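Local coordinates for protein delta-1-pyrroline-5-carboxylate dehydrogenase, mitochondrial (Mus musculus, PDB 4E3X) that catalyses the NAD-dependent oxidation of L-glutamate gamma-semialdehyde to glutamate, the second and last step of proline degradation in mitochondria, at residues V178-E183 and Y537-T542; K318-V323 and R498-N503. All blocks are in the same frame, centred on the assembly; numbering follows the deposited sequence.

Interaction 1: V178-E183 and Y537-T542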
ATOM      1  N   VAL B 178     -11.027  -8.040  12.588  1.00  9.80           N
ATOM      2  CA  VAL B 178     -11.787  -9.268  12.768  1.00 10.70           C
ATOM      3  C   VAL B 178     -12.601  -9.575  11.509  1.00 10.72           C
ATOM      4  O   VAL B 178     -12.661 -10.725  11.050  1.00 12.39           O
ATOM      5  CB  VAL B 178     -12.693  -9.180  14.019  1.00 12.42           C
ATOM      6  CG1 VAL B 178     -13.786 -10.246  13.991  1.00 14.57           C
ATOM      7  CG2 VAL B 178     -11.849  -9.275  15.290  1.00 13.60           C
ATOM      8  N   GLU B 179     -13.190  -8.540  10.918  1.00 10.07           N
ATOM      9  CA  GLU B 179     -14.050  -8.739   9.763  1.00 12.15           C
ATOM     10  C   GLU B 179     -13.250  -8.963   8.479  1.00 11.76           C
ATOM     11  O   GLU B 179     -13.742  -9.616   7.566  1.00 13.24           O
ATOM     12  CB  GLU B 179     -15.073  -7.603   9.656  1.00 13.39           C
ATOM     13  CG  GLU B 179     -16.015  -7.613  10.868  1.00 13.47           C
ATOM     14  CD  GLU B 179     -17.092  -6.543  10.856  1.00 15.15           C
ATOM     15  OE1 GLU B 179     -17.143  -5.722   9.916  1.00 16.13           O
ATOM     16  OE2 GLU B 179     -17.892  -6.524  11.815  1.00 15.30           O
ATOM     17  N   LEU B 180     -12.008  -8.475   8.429  1.00 11.80           N
ATOM     18  CA  LEU B 180     -11.148  -8.695   7.264  1.00 11.22           C
ATOM     19  C   LEU B 180     -10.934 -10.183   7.009  1.00 11.27           C
ATOM     20  O   LEU B 180     -10.809 -10.618   5.866  1.00 11.89           O
ATOM     21  CB  LEU B 180      -9.790  -8.005   7.451  1.00 11.30           C
ATOM     22  CG  LEU B 180      -8.724  -8.250   6.374  1.00 10.97           C
ATOM     23  CD1 LEU B 180      -9.178  -7.737   5.003  1.00 11.71           C
ATOM     24  CD2 LEU B 180      -7.389  -7.622   6.780  1.00 11.19           C
ATOM     25  N   GLU B 181     -10.908 -10.977   8.070  1.00 12.46           N
ATOM     26  CA  GLU B 181     -10.698 -12.413   7.904  1.00 14.12           C
ATOM     27  C   GLU B 181     -11.845 -13.088   7.155  1.00 13.57           C
ATOM     28  O   GLU B 181     -11.688 -14.188   6.625  1.00 14.59           O
ATOM     29  CB  GLU B 181     -10.428 -13.081   9.248  1.00 16.21           C
ATOM     30  CG  GLU B 181      -9.111 -12.626   9.852  1.00 18.96           C
ATOM     31  CD  GLU B 181      -8.563 -13.588  10.878  1.00 21.47           C
ATOM     32  OE1 GLU B 181      -9.352 -14.080  11.715  1.00 21.78           O
ATOM     33  OE2 GLU B 181      -7.336 -13.841  10.846  1.00 22.32           O
ATOM     34  N   GLY B 182     -12.990 -12.417   7.092  1.00 12.54           N
ATOM     35  CA  GLY B 182     -14.105 -12.904   6.301  1.00 12.39           C
ATOM     36  C   GLY B 182     -13.985 -12.621   4.811  1.00 12.24           C
ATOM     37  O   GLY B 182     -14.783 -13.115   4.014  1.00 13.35           O
ATOM     38  N   GLU B 183     -13.000 -11.816   4.431  1.00 11.41           N
ATOM     39  CA  GLU B 183     -12.733 -11.568   3.019  1.00 11.52           C
ATOM     40  C   GLU B 183     -11.884 -12.713   2.458  1.00  9.79           C
ATOM     41  O   GLU B 183     -10.651 -12.752   2.611  1.00 10.56           O
ATOM     42  CB  GLU B 183     -12.065 -10.206   2.801  1.00 14.82           C
ATOM     43  CG  GLU B 183     -11.683  -9.939   1.345  1.00 19.30           C
ATOM     44  CD  GLU B 183     -12.847 -10.124   0.378  1.00 23.65           C
ATOM     45  OE1 GLU B 183     -13.791  -9.307   0.419  1.00 25.98           O
ATOM     46  OE2 GLU B 183     -12.818 -11.084  -0.427  1.00 24.70           O
ATOM     47  N   TYR B 537      -6.823   0.966   6.236  1.00  8.12           N
ATOM     48  CA  TYR B 537      -5.529   1.264   6.850  1.00  7.89           C
ATOM     49  C   TYR B 537      -4.780   0.010   7.294  1.00  7.63           C
ATOM     50  O   TYR B 537      -3.572  -0.104   7.064  1.00  7.49           O
ATOM     51  CB  TYR B 537      -5.762   2.178   8.041  1.00  8.23           C
ATOM     52  CG  TYR B 537      -4.527   2.625   8.787  1.00  8.62           C
ATOM     53  CD1 TYR B 537      -3.597   3.466   8.187  1.00  9.33           C
ATOM     54  CD2 TYR B 537      -4.321   2.250  10.108  1.00  8.80           C
ATOM     55  CE1 TYR B 537      -2.485   3.910   8.878  1.00 10.00           C
ATOM     56  CE2 TYR B 537      -3.209   2.686  10.812  1.00  9.30           C
ATOM     57  CZ  TYR B 537      -2.298   3.523  10.193  1.00 10.34           C
ATOM     58  OH  TYR B 537      -1.198   3.972  10.894  1.00 11.69           O
ATOM     59  N   ILE B 538      -5.490  -0.929   7.914  1.00  7.83           N
ATOM     60  CA  ILE B 538      -4.851  -2.131   8.443  1.00  7.83           C
ATOM     61  C   ILE B 538      -4.211  -2.984   7.349  1.00  7.88           C
ATOM     62  O   ILE B 538      -3.300  -3.765   7.628  1.00  7.77           O
ATOM     63  CB  ILE B 538      -5.813  -3.008   9.277  1.00  8.75           C
ATOM     64  CG1 ILE B 538      -7.093  -3.295   8.488  1.00 10.00           C
ATOM     65  CG2 ILE B 538      -6.100  -2.361  10.630  1.00  9.54           C
ATOM     66  CD1 ILE B 538      -7.959  -4.356   9.121  1.00  9.64           C
ATOM     67  N   LEU B 539      -4.656  -2.809   6.107  1.00  7.52           N
ATOM     68  CA  LEU B 539      -4.106  -3.582   4.993  1.00  7.84           C
ATOM     69  C   LEU B 539      -2.633  -3.279   4.729  1.00  7.17           C
ATOM     70  O   LEU B 539      -1.923  -4.099   4.143  1.00  9.50           O
ATOM     71  CB  LEU B 539      -4.930  -3.388   3.720  1.00 10.51           C
ATOM     72  CG  LEU B 539      -6.320  -4.011   3.796  1.00 14.02           C
ATOM     73  CD1 LEU B 539      -7.202  -3.502   2.677  1.00 14.74           C
ATOM     74  CD2 LEU B 539      -6.201  -5.526   3.750  1.00 15.56           C
ATOM     75  N   ARG B 540      -2.166  -2.101   5.137  1.00  6.40           N
ATOM     76  CA  ARG B 540      -0.742  -1.814   4.984  1.00  6.53           C
ATOM     77  C   ARG B 540       0.120  -2.689   5.896  1.00  6.95           C
ATOM     78  O   ARG B 540       1.323  -2.843   5.658  1.00  7.56           O
ATOM     79  CB  ARG B 540      -0.436  -0.343   5.266  1.00  8.05           C
ATOM     80  CG  ARG B 540      -1.029   0.651   4.255  1.00 10.94           C
ATOM     81  CD  ARG B 540      -0.622   0.365   2.785  1.00 11.62           C
ATOM     82  NE  ARG B 540       0.791   0.650   2.493  1.00 13.01           N
ATOM     83  CZ  ARG B 540       1.595  -0.132   1.767  1.00 14.19           C
ATOM     84  NH1 ARG B 540       1.154  -1.284   1.278  1.00 13.80           N
ATOM     85  NH2 ARG B 540       2.855   0.229   1.545  1.00 15.02           N
ATOM     86  N   TRP B 541      -0.483  -3.271   6.937  1.00  6.29           N
ATOM     87  CA  TRP B 541       0.285  -3.986   7.962  1.00  6.20           C
ATOM     88  C   TRP B 541       0.102  -5.499   7.909  1.00  5.61           C
ATOM     89  O   TRP B 541       0.505  -6.210   8.825  1.00  6.38           O
ATOM     90  CB  TRP B 541      -0.000  -3.409   9.365  1.00  6.96           C
ATOM     91  CG  TRP B 541       0.094  -1.922   9.322  1.00  7.19           C
ATOM     92  CD1 TRP B 541      -0.928  -1.031   9.474  1.00  8.78           C
ATOM     93  CD2 TRP B 541       1.259  -1.150   9.014  1.00  8.00           C
ATOM     94  NE1 TRP B 541      -0.469   0.254   9.295  1.00  8.46           N
ATOM     95  CE2 TRP B 541       0.873   0.208   9.016  1.00  7.87           C
ATOM     96  CE3 TRP B 541       2.597  -1.471   8.742  1.00  9.02           C
ATOM     97  CZ2 TRP B 541       1.769   1.239   8.747  1.00  9.15           C
ATOM     98  CZ3 TRP B 541       3.486  -0.447   8.487  1.00  9.93           C
ATOM     99  CH2 TRP B 541       3.070   0.896   8.501  1.00  9.47           C
ATOM    100  N   THR B 542      -0.485  -5.985   6.822  1.00  6.06           N
ATOM    101  CA  THR B 542      -0.574  -7.417   6.578  1.00  6.22           C
ATOM    102  C   THR B 542       0.004  -7.735   5.201  1.00  6.53           C
ATOM    103  O   THR B 542      -0.106  -6.930   4.267  1.00  7.50           O
ATOM    104  CB  THR B 542      -2.037  -7.949   6.719  1.00  8.36           C
ATOM    105  OG1 THR B 542      -2.088  -9.338   6.377  1.00  9.96           O
ATOM    106  CG2 THR B 542      -3.003  -7.208   5.810  1.00  9.79           C
TER
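Leu180 meets Ile538 and Leu539 through methyl groups alone; the flat groups, Tyr537 and Trp541, lie behind this apolar front and pack on each other within 537-542. The indole turns its edge to one face of the Tyr537 ring, with Trp541 NE1 3.8 Å above the phenol plane and displaced toward its rim. On one of the indole's own faces sits Arg540 CB, 4.0 Å above the Trp541 plane and again near the rim. Ile538 points toward the end of helix 155-180, whereas the CB of Leu539 does not, and only its branch end, CD2, reaches Leu180. CG of Leu180 is anti to the main-chain nitrogen (chi1 174°), which carries the methyl fork out toward the 3-10 segment. Leu539 CD2 sits against both prongs of that fork, 3.9 Å from Leu180 CD1 and from Leu180 CD2, the two side chains crossing at a slant. Ile538 passes alongside Leu180 in the opposing direction, with its CD1 4.1 Å from Leu180 CD2. In the aldehyde dehydrogenase fold the residues 537-542 lead into strand 542-550, one of the long strands of the oligomerisation domain, and Thr542 OG1 is already hydrogen-bonded to Arg198 O of strand 191-199. The contact thus joins the end of a long helix to the root of that strand. On the helix side, a type I turn from Leu180 to Glu183 follows, closed by Glu183 N bonding to Leu180 O at 2.9 Å. The 3-10 segment holds its shape with a bond from Arg540 N to Tyr537 O, 3.1 Å long. Met226 touches both Leu180 and Ile538, widening the apolar patch. From the second subunit His536 packs on Leu180, while Leu539 meets Leu539 of that chain.

Interaction 2: K318-V323 and R498-N503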
ATOM      1  N   LYS B 318      -1.141  22.708   4.831  1.00  7.81           N
ATOM      2  CA  LYS B 318      -1.363  24.149   4.896  1.00  8.83           C
ATOM      3  C   LYS B 318      -2.809  24.318   4.479  1.00  8.55           C
ATOM      4  O   LYS B 318      -3.115  24.549   3.311  1.00 10.40           O
ATOM      5  CB  LYS B 318      -0.430  24.916   3.957  1.00  9.99           C
ATOM      6  CG  LYS B 318      -0.537  26.433   4.123  1.00 10.51           C
ATOM      7  CD  LYS B 318       0.161  26.927   5.392  1.00 10.64           C
ATOM      8  CE  LYS B 318      -0.070  28.418   5.605  1.00 10.55           C
ATOM      9  NZ  LYS B 318       0.579  28.902   6.851  1.00 11.82           N
ATOM     10  N   ASN B 319      -3.702  24.166   5.444  1.00  8.19           N
ATOM     11  CA  ASN B 319      -5.103  23.924   5.134  1.00  8.78           C
ATOM     12  C   ASN B 319      -5.934  25.180   4.975  1.00  8.94           C
ATOM     13  O   ASN B 319      -5.666  26.195   5.618  1.00  9.99           O
ATOM     14  CB  ASN B 319      -5.693  23.018   6.200  1.00  7.97           C
ATOM     15  CG  ASN B 319      -4.778  21.857   6.510  1.00  7.64           C
ATOM     16  OD1 ASN B 319      -4.530  21.006   5.652  1.00  7.89           O
ATOM     17  ND2 ASN B 319      -4.230  21.835   7.719  1.00  8.33           N
ATOM     18  N   PHE B 320      -6.963  25.093   4.137  1.00  8.65           N
ATOM     19  CA  PHE B 320      -7.762  26.261   3.769  1.00  8.89           C
ATOM     20  C   PHE B 320      -9.210  26.214   4.241  1.00  9.53           C
ATOM     21  O   PHE B 320      -9.796  25.141   4.378  1.00  9.04           O
ATOM     22  CB  PHE B 320      -7.754  26.455   2.242  1.00  9.17           C
ATOM     23  CG  PHE B 320      -8.374  25.310   1.476  1.00  9.06           C
ATOM     24  CD1 PHE B 320      -9.741  25.281   1.216  1.00  8.71           C
ATOM     25  CD2 PHE B 320      -7.589  24.263   1.014  1.00  7.89           C
ATOM     26  CE1 PHE B 320     -10.314  24.225   0.508  1.00  8.98           C
ATOM     27  CE2 PHE B 320      -8.155  23.210   0.306  1.00  8.19           C
ATOM     28  CZ  PHE B 320      -9.518  23.190   0.057  1.00  8.95           C
ATOM     29  N   HIS B 321      -9.765  27.401   4.488  1.00  9.30           N
ATOM     30  CA  HIS B 321     -11.211  27.606   4.487  1.00  9.39           C
ATOM     31  C   HIS B 321     -11.501  28.568   3.338  1.00  9.04           C
ATOM     32  O   HIS B 321     -11.016  29.702   3.344  1.00 10.40           O
ATOM     33  CB  HIS B 321     -11.717  28.217   5.806  1.00  9.40           C
ATOM     34  CG  HIS B 321     -11.863  27.232   6.933  1.00  9.50           C
ATOM     35  ND1 HIS B 321     -12.441  27.568   8.139  1.00  9.38           N
ATOM     36  CD2 HIS B 321     -11.488  25.933   7.050  1.00  9.03           C
ATOM     37  CE1 HIS B 321     -12.431  26.519   8.944  1.00  9.00           C
ATOM     38  NE2 HIS B 321     -11.862  25.509   8.305  1.00  9.74           N
ATOM     39  N   PHE B 322     -12.274  28.114   2.357  1.00  8.71           N
ATOM     40  CA  PHE B 322     -12.659  28.951   1.227  1.00  9.12           C
ATOM     41  C   PHE B 322     -14.111  29.372   1.402  1.00  8.86           C
ATOM     42  O   PHE B 322     -14.994  28.534   1.534  1.00  9.94           O
ATOM     43  CB  PHE B 322     -12.485  28.218  -0.112  1.00  9.26           C
ATOM     44  CG  PHE B 322     -12.942  29.034  -1.291  1.00 10.19           C
ATOM     45  CD1 PHE B 322     -12.075  29.914  -1.920  1.00 11.77           C
ATOM     46  CD2 PHE B 322     -14.255  28.955  -1.739  1.00 11.92           C
ATOM     47  CE1 PHE B 322     -12.502  30.689  -2.997  1.00 13.51           C
ATOM     48  CE2 PHE B 322     -14.687  29.726  -2.804  1.00 12.96           C
ATOM     49  CZ  PHE B 322     -13.806  30.589  -3.435  1.00 13.40           C
ATOM     50  N   VAL B 323     -14.348  30.677   1.372  1.00  9.24           N
ATOM     51  CA  VAL B 323     -15.679  31.217   1.585  1.00 10.49           C
ATOM     52  C   VAL B 323     -16.232  31.765   0.275  1.00  9.98           C
ATOM     53  O   VAL B 323     -15.562  32.537  -0.414  1.00 10.25           O
ATOM     54  CB  VAL B 323     -15.640  32.351   2.629  1.00 11.29           C
ATOM     55  CG1 VAL B 323     -17.018  32.950   2.819  1.00 12.17           C
ATOM     56  CG2 VAL B 323     -15.101  31.836   3.952  1.00 11.99           C
ATOM     57  N   ARG B 498     -10.654  18.804  -5.791  1.00  8.91           N
ATOM     58  CA  ARG B 498     -10.604  17.352  -5.627  1.00  8.90           C
ATOM     59  C   ARG B 498      -9.294  16.834  -5.036  1.00  8.10           C
ATOM     60  O   ARG B 498      -9.307  15.924  -4.199  1.00  8.73           O
ATOM     61  CB  ARG B 498     -10.850  16.690  -6.980  1.00  9.62           C
ATOM     62  CG  ARG B 498     -10.899  15.172  -6.971  1.00 10.06           C
ATOM     63  CD  ARG B 498     -11.352  14.710  -8.356  1.00 10.96           C
ATOM     64  NE  ARG B 498     -11.444  13.261  -8.519  1.00 12.51           N
ATOM     65  CZ  ARG B 498     -12.552  12.557  -8.306  1.00 11.95           C
ATOM     66  NH1 ARG B 498     -12.552  11.246  -8.494  1.00 12.48           N
ATOM     67  NH2 ARG B 498     -13.656  13.159  -7.883  1.00 13.00           N
ATOM     68  N   ASN B 499      -8.169  17.386  -5.489  1.00  8.20           N
ATOM     69  CA  ASN B 499      -6.862  16.969  -4.980  1.00  8.04           C
ATOM     70  C   ASN B 499      -6.180  17.968  -4.053  1.00  7.84           C
ATOM     71  O   ASN B 499      -5.018  17.789  -3.671  1.00  8.75           O
ATOM     72  CB  ASN B 499      -5.943  16.523  -6.115  1.00  9.77           C
ATOM     73  CG  ASN B 499      -6.158  15.074  -6.469  1.00 10.98           C
ATOM     74  OD1 ASN B 499      -6.634  14.752  -7.551  1.00 13.44           O
ATOM     75  ND2 ASN B 499      -5.842  14.189  -5.534  1.00 10.16           N
ATOM     76  N   ALA B 500      -6.912  19.012  -3.671  1.00  7.82           N
ATOM     77  CA  ALA B 500      -6.393  19.988  -2.720  1.00  8.50           C
ATOM     78  C   ALA B 500      -6.581  19.563  -1.265  1.00  8.04           C
ATOM     79  O   ALA B 500      -5.941  20.124  -0.373  1.00  8.83           O
ATOM     80  CB  ALA B 500      -7.029  21.354  -2.959  1.00  9.35           C
ATOM     81  N   ALA B 501      -7.455  18.583  -1.027  1.00  8.40           N
ATOM     82  CA  ALA B 501      -7.745  18.123   0.331  1.00  8.27           C
ATOM     83  C   ALA B 501      -8.206  16.671   0.319  1.00  8.52           C
ATOM     84  O   ALA B 501      -9.137  16.322  -0.402  1.00 10.42           O
ATOM     85  CB  ALA B 501      -8.813  19.003   0.974  1.00  9.56           C
ATOM     86  N   GLY B 502      -7.550  15.832   1.118  1.00  7.15           N
ATOM     87  CA  GLY B 502      -7.974  14.455   1.309  1.00  6.55           C
ATOM     88  C   GLY B 502      -9.125  14.349   2.295  1.00  6.47           C
ATOM     89  O   GLY B 502      -9.855  13.359   2.300  1.00  7.17           O
ATOM     90  N   ASN B 503      -9.248  15.356   3.156  1.00  6.98           N
ATOM     91  CA  ASN B 503     -10.416  15.517   4.013  1.00  7.00           C
ATOM     92  C   ASN B 503     -11.028  16.862   3.676  1.00  6.52           C
ATOM     93  O   ASN B 503     -10.462  17.918   3.984  1.00  7.43           O
ATOM     94  CB  ASN B 503     -10.038  15.443   5.490  1.00  7.74           C
ATOM     95  CG  ASN B 503      -9.847  14.030   5.949  1.00  8.90           C
ATOM     96  OD1 ASN B 503      -8.818  13.422   5.680  1.00  8.86           O
ATOM     97  ND2 ASN B 503     -10.842  13.490   6.635  1.00 11.36           N
TER
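Phe320 carries its ring between its own main-chain nitrogen and carbonyl carbon (chi1 63°), and with chi2 at 88° the ring stands nearly perpendicular to the bond plane of its stem. These two torsions bring CE2, at the far side of the ring, up to Ala500 and Ala501, although the bond from CA to CB does not itself aim at them. Phe320 CE2 lies 3.9 Å from Ala500 CB, and the carbonyl oxygen Ala500 O comes to the ring edge near its plane, 3.9 Å from the same Phe320 CE2. Ala501 CB approaches the ring obliquely, 4.3 Å from Phe320 CE2. Both alanine methyls point toward the strand, so that consecutive residues of the loop present a small apolar surface to one corner of the ring. Another part of the ring edge is met in plane by Phe322 N of its own strand. The setting is the open alpha/beta catalytic domain of an aldehyde dehydrogenase: strand 319-323 runs parallel to strand 476-483, which in turn runs parallel to 503-506, and helix 487-496 makes the beta-alpha-beta crossover between the latter two. Residues 498-503 are the return from that helix, and Phe320 reaches them past the intervening strand. Val470 of helix 463-472 and Leu497 also pack against the Phe320 side chain; Phe320, Ala500 and Ala501 are all buried. Asn319 and His321 alternate with Phe320 along the strand; Asn319 ND2 donates to the main-chain oxygen of the nucleophile Cys348, and His321 NE2 is hydrogen-bonded to Ser510 N. The loop also borders the dimer partner: Ala501 O is hydrogen-bonded to Gln545 NE2 of the second subunit, and Asn503 pairs with a parallel strand of that chain, so the sheet continues across the interface.

Overall arrangement
Interactions 1 and 2 lie well apart within the subunit, with centres 29 Å from each other and nearest atoms about 12 Å apart. Along the chain, interaction 2 is nested inside the long loop that interaction 1 closes. The dimer relates them: strand 542-550, which begins at interaction 1, is the strand whose copy in the second subunit borders the loop of interaction 2, and Arg198 NH1 of that subunit is hydrogen-bonded to Arg498 O. Interaction 2 is also nearer the chemistry, the side chain of Ala501 lying about 11 Å from a bound proline and about 12 Å from the side chain of the substrate-binding Ser513. Interaction 1 lies away from the active site and the cofactor site.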